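Long-range contacts in Non-sulfated chondroitin lyase E66 (Autographa californica nucleopolyhedrovirus, PDB 3VSN), which cleaves non-sulfated chondroitin as a lyase of the occlusion-derived virus envelope and is essential for oral infection of the insect host: residues I389-L394 with N471-V476; S523-S528 with L535-I540; N438-K443 with Y458-E463; N465-T470 with Q543-A548; N355-P360 with N395-I400. All blocks are in the same frame, centred on the assembly; numbering follows the deposited sequence.

Contact 1. Residues I389-L394 with N471-V476; sequences IILQSL and NGRVIV
The carbonyl oxygen of R473 is met twice: L391 N donates to R473 O at 2.7 Å, and the CA of I390 adds a C-H...O contact to the same atom. R473 N returns a bond to L391 O, completing a hydrogen-bonded antiparallel pair, beside which I390 and V474 form the non-hydrogen-bonded one. One step further, I475 N reaches I389 O in a nearly straight bond (2.9 Å, 175°). These bonds attach the short strand 390-391 as an outermost strand of a four-stranded antiparallel sheet.

I390 CG1 and V474 CG2 run side by side 4.0 Å apart; branched aliphatics suit this buried face, turned to Y457 and I460 of the other sheet inside the beta-sandwich. On the opposite face, I475 CD1 lies 3.8 Å from L391 CD1, and L391 CB rests 3.7 Å from the aliphatic R473 CG. Bends at chi2 and chi3 fold R473 back toward the residue before its own strand, where R473 NH1 donates to N471 O at 2.9 Å. N471 O lies in the guanidinium plane, while R473 NH1 stands above the carbonyl plane of N471. L394 CD2 covers part of one guanidinium face, 3.5 Å from R473 NH1.

The buried R473 thus packs its CG on L391, bonds N471 O through NH1 and salt-bridges to E537 through NE; because R527 shares E537, that carboxylate probably offsets the positive charge only in part.

Contact 2. Residues S523-S528 with L535-I540; sequences SLTVRS and LVEQII
L535 opens the pairing with R527: L535 N donates to R527 O at 2.8 Å and R527 N returns the bond to L535 O. Their side chains run side by side, bringing L535 CD1 to 3.7 Å from R527 NH2. V536 turns to the other face, where its beta-branched side chain suits both an extended strand and an apolar neighbour: V536 CG1 packs 3.8 Å from L524 CB. E537 pairs through its backbone with T525, completing the ladder of this beta hairpin, at the edge of a four-stranded antiparallel sheet. The E537 side chain crosses to R527 in a side-on salt bridge: R527 NE lies 2.8 Å from E537 OE2, and R527 NH2 lies 3.0 Å from E537 OE1 on its syn lone pair. The guanidinium and carboxylate planes are 33° apart. R527 runs straight out from its backbone (chi1 -175°) and bends at chi3 (63°), presenting its NE/NH2 edge to the carboxylate. Water 2 links E537 OE2 to T525 OG1.

Q538 lays its chain against L524 CD2, 3.6 Å from Q538 NE2, while its amide end bonds to C553 O. I539 N donates to water 1, which also reaches S523 O and T525 OG1; threonine's hydroxyl thus lets T525 bind both waters. E537 OE2 also takes R473 of the adjoining strand, so one carboxylate serves two like-charged arginines; their positive field probably favours its ionised form.

Contact 3. Residues N438-K443 with Y458-E463; sequences NNLQFK and YNIGVE
The Y458 ring has K443 CB over one face, a CH-pi contact 3.5 Å from the ring centroid and 17° off the normal, while N459 OD1 lies in its plane at the edge. A chi1 of 67° swings the ring across the lysine. Long and flexible, K443 bends at chi2 to follow the ring, with its CD 3.7 Å from Y458 OH. Both polar ends then meet the carboxylate of E574, and K443 also makes cation-pi contacts with Y431 and Y590. At the far end, N438 OD1 lies 3.6 Å from E463 CB, and N438 ND2, which bonds to S466 OG and Q392 OE1, passes 3.7 Å from V462 CB.

Strands 440-449 and 452-461 form an antiparallel hairpin, and two hydrogen-bonded pairs belong to it here: Q441 with G461, and K443 with Y458. Between them the register slips by one residue, a beta bulge; N459 and I460 also form a G1 bulge opposite A550 of the next strand. Glycine suits position 461 because a CB there would crowd Q441 CG. On the face of L440, F442 and I460, L440 CD1 touches V462 CG1 at 4.1 Å, and F442 CB lies 4.2 Å from I460 CG1. On the face of Q441 and K443, water 3 donates to Q441 OE1 and N459 O, and water 4 accepts from K443 NZ and from N459 ND2 at 2.9 Å.

Contact 4. Residues N465-T470 with Q543-A548; sequences NSLNNT and QTMYTA
Y546 is held by N465 over one ring face and by L467 at the edge. N465 N sits over the centre of that face, 3.1 Å above the plane, and L467 N, close to the ring plane, donates to Y546 OH at 2.8 Å (153°). L467 CB presses to 3.3 Å from the same hydroxyl, and its CG lies 3.9 Å from Y546 CE1 as the two side chains slide past each other in opposite directions. L467 is buried, and its CD1 also meets M545 SD at 3.7 Å, the flexible thioether bending at chi3 to reach it.

Farther out over the same face the packing loosens toward solvent. The N465 amide stands steeply to the ring, its OD1 about 4.0 Å from Y546 CE2, and it belongs to the exposed part of the loop, as do N468 and N469. Asparagine, which tolerates positive phi better than most non-glycine residues, suits these three positions. Just beyond Y546, A548 supplies the positive phi of a Schellman motif, the classic ending of an alpha helix, here that of helix 542-546.

Contact 5. Residues N355-P360 with N395-I400; sequences NNIQAP and NGIMRI
R399 is held by two consecutive residues in two different ways: N356 OD1 accepts from R399 NH1 at the guanidinium edge (2.9 Å), while I357 CG2 lies over one face, 3.4 Å from the same NH1. The bond falls in the carbonyl plane on a lone pair of the N356 amide, although the amide and guanidinium planes stand 87° apart. An extended arginine chain suits this place: it runs alongside I357, with R399 CG 3.7 Å from I357 CG2, before its head reaches the asparagine.

Neither backbone here is a regular strand, yet they approach much as antiparallel strands do. I400 N donates to N356 O at 2.8 Å, and C-H...O contacts run from R399 CA to N356 O and from I357 CA to M398 O. Water 5 knits the two together, donating to N356 O and to M398 O and accepting from A359 N, the start of helix 359-364. Proline fits the first turn of that helix, where no earlier carbonyl needs its missing N-H, and P360 CG packs 3.8 Å from M398 CB. A359 CB, small enough for a close approach, meets I400 CD1 at 3.6 Å. In 395-400, N395 OD1 accepts from I397 N in an Asx turn, and G396 takes the positive phi inside it. The side chain of N356 lies about 9 Å from that of R300, the transition-state stabiliser, and the side chain of A359 about 9 Å from that of E350, which is important for catalysis.

How the contacts relate
Contacts 1 and 2 belong to one four-stranded sheet and meet at the carboxylate of E537. Contact 1 is the more deeply buried; contact 2 is partly buried, with two bridging waters. Contact 3 is a hairpin in a different, seven-stranded sheet, whose face with F442 and I460 packs against I390 of contact 1. Q392 ties the two further through N438. Contact 4 lies nearer the surface, joined to contact 3 by a backbone hydrogen bond between V462 N and M545 O, and relies on one tyrosine instead of a strand ladder. Contact 5, the contact near R300 and E350, is loop pairing with water bridges; P360 touches I389 of contact 1.

Contact 1. Residues I389-L394 with N471-V476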
# COMPACT_ATOMS: atom_id res chain seq x y z
N ILE A 389 18.24 -1.16 -1.97
CA ILE A 389 18.37 -2.32 -2.86
C ILE A 389 19.83 -2.77 -3.02
O ILE A 389 20.72 -1.95 -3.28
CB ILE A 389 17.70 -2.08 -4.24
CG1 ILE A 389 16.17 -1.93 -4.07
CG2 ILE A 389 18.02 -3.23 -5.20
CD1 ILE A 389 15.38 -1.76 -5.36
N ILE A 390 20.07 -4.06 -2.82
CA ILE A 390 21.38 -4.65 -3.05
C ILE A 390 21.41 -5.17 -4.49
O ILE A 390 20.59 -6.01 -4.87
CB ILE A 390 21.70 -5.79 -2.06
CG1 ILE A 390 21.61 -5.31 -0.61
CG2 ILE A 390 23.09 -6.37 -2.34
CD1 ILE A 390 21.60 -6.42 0.42
N LEU A 391 22.35 -4.66 -5.28
CA LEU A 391 22.51 -5.06 -6.68
C LEU A 391 23.60 -6.10 -6.83
O LEU A 391 24.65 -6.00 -6.18
CB LEU A 391 22.84 -3.85 -7.56
CG LEU A 391 21.87 -2.66 -7.60
CD1 LEU A 391 22.43 -1.57 -8.50
CD2 LEU A 391 20.48 -3.10 -8.08
N GLN A 392 23.36 -7.08 -7.69
CA GLN A 392 24.29 -8.19 -7.90
C GLN A 392 24.99 -8.10 -9.25
O GLN A 392 25.87 -8.90 -9.56
CB GLN A 392 23.57 -9.53 -7.77
CG GLN A 392 23.07 -9.83 -6.36
CD GLN A 392 22.47 -11.23 -6.25
OE1 GLN A 392 23.07 -12.21 -6.69
NE2 GLN A 392 21.29 -11.32 -5.66
N SER A 393 24.58 -7.13 -10.06
CA SER A 393 25.20 -6.85 -11.35
C SER A 393 25.21 -5.34 -11.59
O SER A 393 24.56 -4.58 -10.85
CB SER A 393 24.43 -7.57 -12.47
OG SER A 393 23.09 -7.11 -12.53
N LEU A 394 25.94 -4.91 -12.61
CA LEU A 394 26.01 -3.48 -12.93
C LEU A 394 24.67 -2.90 -13.41
O LEU A 394 24.28 -1.81 -12.99
CB LEU A 394 27.15 -3.20 -13.93
CG LEU A 394 28.58 -3.44 -13.42
CD1 LEU A 394 29.59 -3.23 -14.54
CD2 LEU A 394 28.91 -2.55 -12.22
N ASN A 471 31.61 -7.01 -8.40
CA ASN A 471 31.26 -6.54 -7.07
C ASN A 471 29.77 -6.21 -6.98
O ASN A 471 29.19 -5.68 -7.93
CB ASN A 471 32.07 -5.30 -6.69
CG ASN A 471 33.56 -5.59 -6.55
OD1 ASN A 471 34.39 -4.78 -6.95
ND2 ASN A 471 33.90 -6.73 -5.97
N GLY A 472 29.17 -6.52 -5.84
CA GLY A 472 27.80 -6.07 -5.56
C GLY A 472 27.82 -4.62 -5.12
O GLY A 472 28.88 -4.01 -5.00
N ARG A 473 26.63 -4.07 -4.88
CA ARG A 473 26.52 -2.70 -4.36
C ARG A 473 25.20 -2.49 -3.66
O ARG A 473 24.19 -3.11 -4.02
CB ARG A 473 26.69 -1.66 -5.47
CG ARG A 473 25.99 -2.00 -6.77
CD ARG A 473 26.99 -2.54 -7.78
NE ARG A 473 27.93 -1.50 -8.17
CZ ARG A 473 29.16 -1.71 -8.64
NH1 ARG A 473 29.63 -2.94 -8.80
NH2 ARG A 473 29.91 -0.67 -8.97
N VAL A 474 25.21 -1.63 -2.66
CA VAL A 474 24.00 -1.28 -1.93
C VAL A 474 23.66 0.15 -2.31
O VAL A 474 24.47 1.06 -2.15
CB VAL A 474 24.20 -1.40 -0.41
CG1 VAL A 474 22.92 -1.03 0.33
CG2 VAL A 474 24.64 -2.81 -0.04
N ILE A 475 22.45 0.33 -2.83
CA ILE A 475 22.00 1.66 -3.27
C ILE A 475 21.68 2.52 -2.05
O ILE A 475 20.91 2.11 -1.17
CB ILE A 475 20.79 1.56 -4.22
CG1 ILE A 475 21.17 0.76 -5.47
CG2 ILE A 475 20.27 2.95 -4.59
CD1 ILE A 475 20.01 0.48 -6.40
N VAL A 476 22.29 3.70 -2.00
CA VAL A 476 22.04 4.67 -0.94
C VAL A 476 21.01 5.71 -1.41
O VAL A 476 20.06 6.03 -0.70
CB VAL A 476 23.35 5.34 -0.47
CG1 VAL A 476 23.08 6.45 0.54
CG2 VAL A 476 24.29 4.30 0.13

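Contact 2. Residues S523-S528 with L535-I540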
# COMPACT_ATOMS: atom_id res chain seq x y z
N SER A 523 32.78 3.62 1.24
CA SER A 523 32.48 5.02 0.96
C SER A 523 31.34 5.12 -0.06
O SER A 523 30.99 4.14 -0.72
CB SER A 523 33.73 5.74 0.46
OG SER A 523 33.99 5.45 -0.89
N LEU A 524 30.76 6.31 -0.15
CA LEU A 524 29.72 6.59 -1.14
C LEU A 524 30.37 6.92 -2.48
O LEU A 524 31.27 7.76 -2.55
CB LEU A 524 28.85 7.76 -0.69
CG LEU A 524 28.16 7.68 0.68
CD1 LEU A 524 27.44 8.99 0.99
CD2 LEU A 524 27.20 6.50 0.75
N THR A 525 29.90 6.26 -3.53
CA THR A 525 30.38 6.51 -4.89
C THR A 525 29.20 6.65 -5.84
O THR A 525 28.10 6.18 -5.55
CB THR A 525 31.34 5.40 -5.38
OG1 THR A 525 30.74 4.12 -5.17
CG2 THR A 525 32.68 5.47 -4.64
N VAL A 526 29.44 7.31 -6.97
CA VAL A 526 28.40 7.64 -7.94
C VAL A 526 28.55 6.80 -9.21
O VAL A 526 29.66 6.65 -9.73
CB VAL A 526 28.44 9.14 -8.30
CG1 VAL A 526 27.42 9.48 -9.39
CG2 VAL A 526 28.19 9.99 -7.06
N ARG A 527 27.43 6.27 -9.71
CA ARG A 527 27.43 5.46 -10.93
C ARG A 527 26.07 5.50 -11.61
O ARG A 527 25.04 5.60 -10.94
CB ARG A 527 27.80 4.01 -10.59
CG ARG A 527 27.96 3.09 -11.79
CD ARG A 527 28.35 1.69 -11.34
NE ARG A 527 27.30 1.08 -10.52
CZ ARG A 527 26.28 0.37 -11.00
NH1 ARG A 527 26.15 0.16 -12.30
NH2 ARG A 527 25.38 -0.12 -10.16
N SER A 528 26.07 5.43 -12.94
CA SER A 528 24.84 5.30 -13.74
C SER A 528 24.70 3.87 -14.30
O SER A 528 25.48 3.47 -15.16
CB SER A 528 24.82 6.31 -14.88
OG SER A 528 24.80 7.64 -14.39
N LEU A 535 22.95 6.75 -9.48
CA LEU A 535 22.99 6.20 -8.12
C LEU A 535 24.11 6.78 -7.27
O LEU A 535 25.18 7.13 -7.78
CB LEU A 535 23.19 4.68 -8.16
CG LEU A 535 22.28 3.77 -8.99
CD1 LEU A 535 22.87 2.37 -9.02
CD2 LEU A 535 20.86 3.75 -8.43
N VAL A 536 23.85 6.86 -5.97
CA VAL A 536 24.91 6.89 -4.96
C VAL A 536 24.85 5.51 -4.32
O VAL A 536 23.78 5.05 -3.91
CB VAL A 536 24.67 7.97 -3.89
CG1 VAL A 536 25.75 7.92 -2.82
CG2 VAL A 536 24.63 9.36 -4.53
N GLU A 537 25.99 4.82 -4.25
CA GLU A 537 26.00 3.44 -3.78
C GLU A 537 27.21 3.13 -2.91
O GLU A 537 28.20 3.87 -2.92
CB GLU A 537 25.92 2.46 -4.96
CG GLU A 537 27.13 2.52 -5.91
CD GLU A 537 26.97 1.69 -7.17
OE1 GLU A 537 25.84 1.24 -7.48
OE2 GLU A 537 27.98 1.47 -7.87
N GLN A 538 27.12 2.05 -2.14
CA GLN A 538 28.25 1.51 -1.41
C GLN A 538 28.61 0.16 -2.03
O GLN A 538 27.84 -0.80 -1.95
CB GLN A 538 27.94 1.37 0.08
CG GLN A 538 27.93 2.71 0.82
CD GLN A 538 27.69 2.58 2.32
OE1 GLN A 538 27.65 1.48 2.87
NE2 GLN A 538 27.53 3.72 2.99
N ILE A 539 29.77 0.12 -2.68
CA ILE A 539 30.23 -1.08 -3.38
C ILE A 539 30.76 -2.10 -2.37
O ILE A 539 31.54 -1.76 -1.48
CB ILE A 539 31.28 -0.75 -4.46
CG1 ILE A 539 30.68 0.18 -5.53
CG2 ILE A 539 31.81 -2.03 -5.11
CD1 ILE A 539 31.70 0.89 -6.41
N ILE A 540 30.32 -3.35 -2.51
CA ILE A 540 30.72 -4.44 -1.63
C ILE A 540 31.42 -5.53 -2.44
O ILE A 540 30.94 -5.92 -3.51
CB ILE A 540 29.52 -5.00 -0.82
CG1 ILE A 540 28.34 -5.33 -1.76
CG2 ILE A 540 29.10 -4.00 0.24
CD1 ILE A 540 27.20 -6.08 -1.10
O HOH W 1 31.31 2.60 -2.93
O HOH W 2 29.78 3.58 -7.62

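Contact 3. Residues N438-K443 with Y458-E463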
# COMPACT_ATOMS: atom_id res chain seq x y z
N ASN A 438 19.60 -15.77 -6.36
CA ASN A 438 20.98 -16.25 -6.27
C ASN A 438 21.42 -16.54 -4.82
O ASN A 438 22.58 -16.32 -4.45
CB ASN A 438 21.92 -15.24 -6.95
CG ASN A 438 23.33 -15.74 -7.10
OD1 ASN A 438 23.56 -16.92 -7.35
ND2 ASN A 438 24.30 -14.84 -6.96
N ASN A 439 20.48 -17.04 -4.01
CA ASN A 439 20.70 -17.29 -2.58
C ASN A 439 21.14 -16.05 -1.78
O ASN A 439 21.85 -16.17 -0.78
CB ASN A 439 21.68 -18.46 -2.35
CG ASN A 439 21.00 -19.82 -2.37
OD1 ASN A 439 21.64 -20.84 -2.63
ND2 ASN A 439 19.71 -19.84 -2.07
N LEU A 440 20.71 -14.87 -2.24
CA LEU A 440 20.93 -13.63 -1.49
C LEU A 440 20.42 -13.78 -0.07
O LEU A 440 19.29 -14.22 0.16
CB LEU A 440 20.24 -12.44 -2.16
CG LEU A 440 20.27 -11.10 -1.41
CD1 LEU A 440 21.66 -10.47 -1.43
CD2 LEU A 440 19.24 -10.15 -1.99
N GLN A 441 21.27 -13.43 0.88
CA GLN A 441 20.89 -13.38 2.29
C GLN A 441 21.43 -12.10 2.91
O GLN A 441 22.39 -11.52 2.41
CB GLN A 441 21.43 -14.61 3.04
CG GLN A 441 22.95 -14.69 3.11
CD GLN A 441 23.42 -15.82 3.99
OE1 GLN A 441 23.31 -15.76 5.21
NE2 GLN A 441 23.96 -16.87 3.37
N PHE A 442 20.78 -11.66 3.99
CA PHE A 442 21.28 -10.53 4.77
C PHE A 442 20.66 -10.45 6.15
O PHE A 442 19.61 -11.05 6.41
CB PHE A 442 21.10 -9.19 4.02
CG PHE A 442 19.68 -8.91 3.58
CD1 PHE A 442 18.69 -8.58 4.51
CD2 PHE A 442 19.34 -8.92 2.23
CE1 PHE A 442 17.39 -8.31 4.11
CE2 PHE A 442 18.04 -8.63 1.82
CZ PHE A 442 17.07 -8.33 2.75
N LYS A 443 21.33 -9.72 7.04
CA LYS A 443 20.69 -9.19 8.23
C LYS A 443 20.50 -7.70 7.98
O LYS A 443 21.43 -7.02 7.58
CB LYS A 443 21.57 -9.43 9.47
CG LYS A 443 21.71 -10.90 9.87
CD LYS A 443 20.75 -11.28 10.99
CE LYS A 443 20.78 -12.77 11.31
NZ LYS A 443 22.05 -13.25 11.93
N TYR A 458 24.29 -6.20 7.29
CA TYR A 458 25.50 -6.98 7.54
C TYR A 458 25.26 -8.44 7.21
O TYR A 458 24.11 -8.86 7.02
CB TYR A 458 26.02 -6.78 8.97
CG TYR A 458 25.13 -7.36 10.05
CD1 TYR A 458 24.13 -6.59 10.65
CD2 TYR A 458 25.30 -8.67 10.50
CE1 TYR A 458 23.32 -7.11 11.65
CE2 TYR A 458 24.50 -9.20 11.50
CZ TYR A 458 23.51 -8.42 12.07
OH TYR A 458 22.71 -8.94 13.06
N ASN A 459 26.34 -9.22 7.13
CA ASN A 459 26.27 -10.61 6.69
C ASN A 459 25.54 -10.77 5.35
O ASN A 459 24.77 -11.72 5.17
CB ASN A 459 25.66 -11.52 7.77
CG ASN A 459 26.54 -11.65 9.00
OD1 ASN A 459 27.66 -11.14 9.04
ND2 ASN A 459 26.03 -12.33 10.01
N ILE A 460 25.76 -9.83 4.44
CA ILE A 460 25.25 -9.92 3.08
C ILE A 460 26.00 -11.05 2.38
O ILE A 460 27.24 -11.06 2.34
CB ILE A 460 25.45 -8.62 2.27
CG1 ILE A 460 24.71 -7.44 2.92
CG2 ILE A 460 25.01 -8.80 0.82
CD1 ILE A 460 25.12 -6.09 2.36
N GLY A 461 25.25 -12.00 1.83
CA GLY A 461 25.85 -13.12 1.12
C GLY A 461 25.08 -13.52 -0.12
O GLY A 461 23.89 -13.24 -0.23
N VAL A 462 25.78 -14.15 -1.06
CA VAL A 462 25.15 -14.82 -2.20
C VAL A 462 25.83 -16.17 -2.39
O VAL A 462 26.85 -16.44 -1.75
CB VAL A 462 25.24 -14.01 -3.52
CG1 VAL A 462 24.41 -12.73 -3.45
CG2 VAL A 462 26.68 -13.72 -3.91
N GLU A 463 25.26 -17.01 -3.26
CA GLU A 463 25.89 -18.28 -3.62
C GLU A 463 27.37 -18.04 -3.94
O GLU A 463 27.69 -17.17 -4.73
CB GLU A 463 25.17 -18.91 -4.82
CG GLU A 463 25.65 -20.31 -5.21
CD GLU A 463 25.29 -21.37 -4.18
OE1 GLU A 463 24.23 -21.25 -3.52
OE2 GLU A 463 26.06 -22.34 -4.04
O HOH W 3 22.90 -13.32 6.56
O HOH W 4 23.56 -13.72 9.32

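Contact 4. Residues N465-T470 with Q543-A548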
# COMPACT_ATOMS: atom_id res chain seq x y z
N ASN A 465 30.91 -18.00 -5.63
CA ASN A 465 31.42 -18.11 -7.01
C ASN A 465 30.40 -17.85 -8.11
O ASN A 465 30.56 -18.32 -9.24
CB ASN A 465 32.12 -19.47 -7.21
CG ASN A 465 33.22 -19.70 -6.20
OD1 ASN A 465 34.07 -18.83 -5.98
ND2 ASN A 465 33.21 -20.87 -5.57
N SER A 466 29.38 -17.06 -7.79
CA SER A 466 28.22 -16.88 -8.67
C SER A 466 28.17 -15.53 -9.39
O SER A 466 27.31 -15.33 -10.26
CB SER A 466 26.94 -17.05 -7.87
OG SER A 466 26.85 -16.04 -6.87
N LEU A 467 29.06 -14.61 -9.04
CA LEU A 467 28.94 -13.23 -9.53
C LEU A 467 29.84 -12.87 -10.72
O LEU A 467 29.86 -11.71 -11.14
CB LEU A 467 29.12 -12.22 -8.39
CG LEU A 467 28.09 -12.28 -7.26
CD1 LEU A 467 28.45 -11.27 -6.18
CD2 LEU A 467 26.68 -12.05 -7.77
N ASN A 468 30.57 -13.85 -11.25
CA ASN A 468 31.46 -13.61 -12.40
C ASN A 468 32.39 -12.41 -12.15
O ASN A 468 32.48 -11.49 -12.97
CB ASN A 468 30.63 -13.41 -13.69
CG ASN A 468 31.48 -13.40 -14.95
OD1 ASN A 468 32.54 -14.01 -15.01
ND2 ASN A 468 31.00 -12.69 -15.96
N ASN A 469 33.05 -12.44 -10.99
CA ASN A 469 34.00 -11.40 -10.56
C ASN A 469 33.46 -9.97 -10.61
O ASN A 469 34.21 -9.02 -10.88
CB ASN A 469 35.33 -11.53 -11.31
CG ASN A 469 35.92 -12.92 -11.22
OD1 ASN A 469 36.15 -13.58 -12.24
ND2 ASN A 469 36.15 -13.39 -10.00
N THR A 470 32.17 -9.82 -10.36
CA THR A 470 31.52 -8.51 -10.32
C THR A 470 31.16 -8.17 -8.87
O THR A 470 30.50 -8.96 -8.20
CB THR A 470 30.25 -8.49 -11.18
OG1 THR A 470 30.55 -8.99 -12.49
CG2 THR A 470 29.68 -7.06 -11.30
N GLN A 543 34.07 -11.09 -3.00
CA GLN A 543 34.72 -12.00 -2.04
C GLN A 543 33.98 -12.06 -0.70
O GLN A 543 33.77 -13.15 -0.16
CB GLN A 543 36.19 -11.62 -1.80
CG GLN A 543 37.11 -11.84 -2.99
CD GLN A 543 37.22 -10.61 -3.88
OE1 GLN A 543 36.34 -9.75 -3.89
NE2 GLN A 543 38.32 -10.52 -4.63
N THR A 544 33.60 -10.90 -0.16
CA THR A 544 32.90 -10.86 1.13
C THR A 544 31.45 -11.32 0.99
O THR A 544 30.88 -11.89 1.92
CB THR A 544 32.95 -9.46 1.80
OG1 THR A 544 32.42 -8.47 0.92
CG2 THR A 544 34.39 -9.10 2.20
N MET A 545 30.85 -11.09 -0.18
CA MET A 545 29.52 -11.62 -0.46
C MET A 545 29.53 -13.14 -0.50
O MET A 545 28.60 -13.79 -0.04
CB MET A 545 28.96 -11.05 -1.77
CG MET A 545 28.67 -9.55 -1.71
SD MET A 545 28.30 -8.88 -3.33
CE MET A 545 26.56 -9.29 -3.48
N TYR A 546 30.61 -13.72 -1.03
CA TYR A 546 30.73 -15.18 -1.08
C TYR A 546 30.82 -15.81 0.31
O TYR A 546 30.37 -16.93 0.51
CB TYR A 546 31.91 -15.63 -1.95
CG TYR A 546 31.76 -15.32 -3.42
CD1 TYR A 546 30.52 -14.98 -3.97
CD2 TYR A 546 32.86 -15.39 -4.27
CE1 TYR A 546 30.40 -14.69 -5.32
CE2 TYR A 546 32.75 -15.10 -5.62
CZ TYR A 546 31.51 -14.75 -6.14
OH TYR A 546 31.40 -14.47 -7.48
N THR A 547 31.39 -15.07 1.25
CA THR A 547 31.53 -15.55 2.64
C THR A 547 30.39 -15.07 3.55
O THR A 547 30.41 -15.29 4.77
CB THR A 547 32.89 -15.15 3.23
OG1 THR A 547 33.05 -13.73 3.15
CG2 THR A 547 34.03 -15.83 2.46
N ALA A 548 29.39 -14.42 2.95
CA ALA A 548 28.25 -13.83 3.67
C ALA A 548 28.72 -12.93 4.81
O ALA A 548 28.23 -13.03 5.94
CB ALA A 548 27.29 -14.92 4.17

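Contact 5. Residues N355-P360 with N395-I400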
# COMPACT_ATOMS: atom_id res chain seq x y z
N ASN A 355 5.47 -9.00 -15.55
CA ASN A 355 6.24 -8.41 -14.45
C ASN A 355 7.05 -9.46 -13.70
O ASN A 355 6.48 -10.34 -13.07
CB ASN A 355 5.30 -7.71 -13.46
CG ASN A 355 4.39 -6.70 -14.13
OD1 ASN A 355 3.16 -6.83 -14.09
ND2 ASN A 355 4.98 -5.68 -14.73
N ASN A 356 8.37 -9.37 -13.78
CA ASN A 356 9.23 -10.32 -13.07
C ASN A 356 10.54 -9.75 -12.54
O ASN A 356 11.42 -10.51 -12.12
CB ASN A 356 9.47 -11.59 -13.92
CG ASN A 356 10.13 -11.29 -15.26
OD1 ASN A 356 10.94 -10.37 -15.38
ND2 ASN A 356 9.79 -12.09 -16.26
N ILE A 357 10.66 -8.42 -12.53
CA ILE A 357 11.89 -7.76 -12.06
C ILE A 357 11.71 -6.97 -10.76
O ILE A 357 12.62 -6.26 -10.33
CB ILE A 357 12.52 -6.85 -13.15
CG1 ILE A 357 11.56 -5.72 -13.56
CG2 ILE A 357 12.94 -7.67 -14.37
CD1 ILE A 357 12.21 -4.65 -14.42
N GLN A 358 10.56 -7.12 -10.12
CA GLN A 358 10.19 -6.26 -8.99
C GLN A 358 10.57 -6.79 -7.59
O GLN A 358 10.32 -6.12 -6.59
CB GLN A 358 8.69 -5.92 -9.05
CG GLN A 358 8.31 -4.93 -10.15
CD GLN A 358 8.21 -5.55 -11.54
OE1 GLN A 358 8.34 -6.76 -11.72
NE2 GLN A 358 7.97 -4.70 -12.54
N ALA A 359 11.18 -7.98 -7.53
CA ALA A 359 11.53 -8.59 -6.24
C ALA A 359 12.50 -7.77 -5.38
O ALA A 359 12.29 -7.66 -4.17
CB ALA A 359 12.02 -10.02 -6.40
N PRO A 360 13.58 -7.22 -5.98
CA PRO A 360 14.46 -6.38 -5.16
C PRO A 360 13.74 -5.20 -4.49
O PRO A 360 13.99 -4.94 -3.31
CB PRO A 360 15.52 -5.91 -6.15
CG PRO A 360 15.60 -7.04 -7.13
CD PRO A 360 14.16 -7.45 -7.32
N ASN A 395 23.96 -3.64 -14.27
CA ASN A 395 22.67 -3.16 -14.78
C ASN A 395 21.51 -3.33 -13.80
O ASN A 395 20.43 -2.78 -13.99
CB ASN A 395 22.35 -3.74 -16.17
CG ASN A 395 22.00 -5.22 -16.15
OD1 ASN A 395 21.69 -5.80 -15.11
ND2 ASN A 395 22.02 -5.84 -17.32
N GLY A 396 21.75 -4.13 -12.75
CA GLY A 396 20.82 -4.27 -11.63
C GLY A 396 19.53 -5.04 -11.89
O GLY A 396 18.64 -5.04 -11.04
N ILE A 397 19.43 -5.70 -13.04
CA ILE A 397 18.22 -6.45 -13.38
C ILE A 397 18.22 -7.83 -12.74
O ILE A 397 19.11 -8.64 -12.99
CB ILE A 397 18.00 -6.52 -14.92
CG1 ILE A 397 17.71 -5.12 -15.48
CG2 ILE A 397 16.86 -7.48 -15.26
CD1 ILE A 397 17.97 -4.97 -16.97
N MET A 398 17.22 -8.09 -11.90
CA MET A 398 17.06 -9.38 -11.25
C MET A 398 15.68 -9.93 -11.58
O MET A 398 14.67 -9.36 -11.16
CB MET A 398 17.26 -9.25 -9.74
CG MET A 398 16.95 -10.51 -8.93
SD MET A 398 17.93 -11.97 -9.34
CE MET A 398 19.54 -11.53 -8.68
N ARG A 399 15.64 -11.02 -12.35
CA ARG A 399 14.38 -11.59 -12.84
C ARG A 399 14.00 -12.85 -12.07
O ARG A 399 14.84 -13.72 -11.85
CB ARG A 399 14.49 -11.95 -14.32
CG ARG A 399 14.79 -10.78 -15.23
CD ARG A 399 14.51 -11.12 -16.69
NE ARG A 399 14.77 -9.96 -17.55
CZ ARG A 399 13.87 -9.04 -17.87
NH1 ARG A 399 12.62 -9.14 -17.43
NH2 ARG A 399 14.21 -8.03 -18.65
N ILE A 400 12.73 -12.93 -11.67
CA ILE A 400 12.17 -14.16 -11.10
C ILE A 400 10.89 -14.50 -11.87
O ILE A 400 9.78 -14.16 -11.43
CB ILE A 400 11.89 -14.05 -9.58
CG1 ILE A 400 13.12 -13.54 -8.82
CG2 ILE A 400 11.42 -15.39 -9.02
CD1 ILE A 400 12.90 -13.37 -7.33
O HOH W 5 12.49 -9.84 -9.50
O HOH W 6 15.46 -5.99 -10.81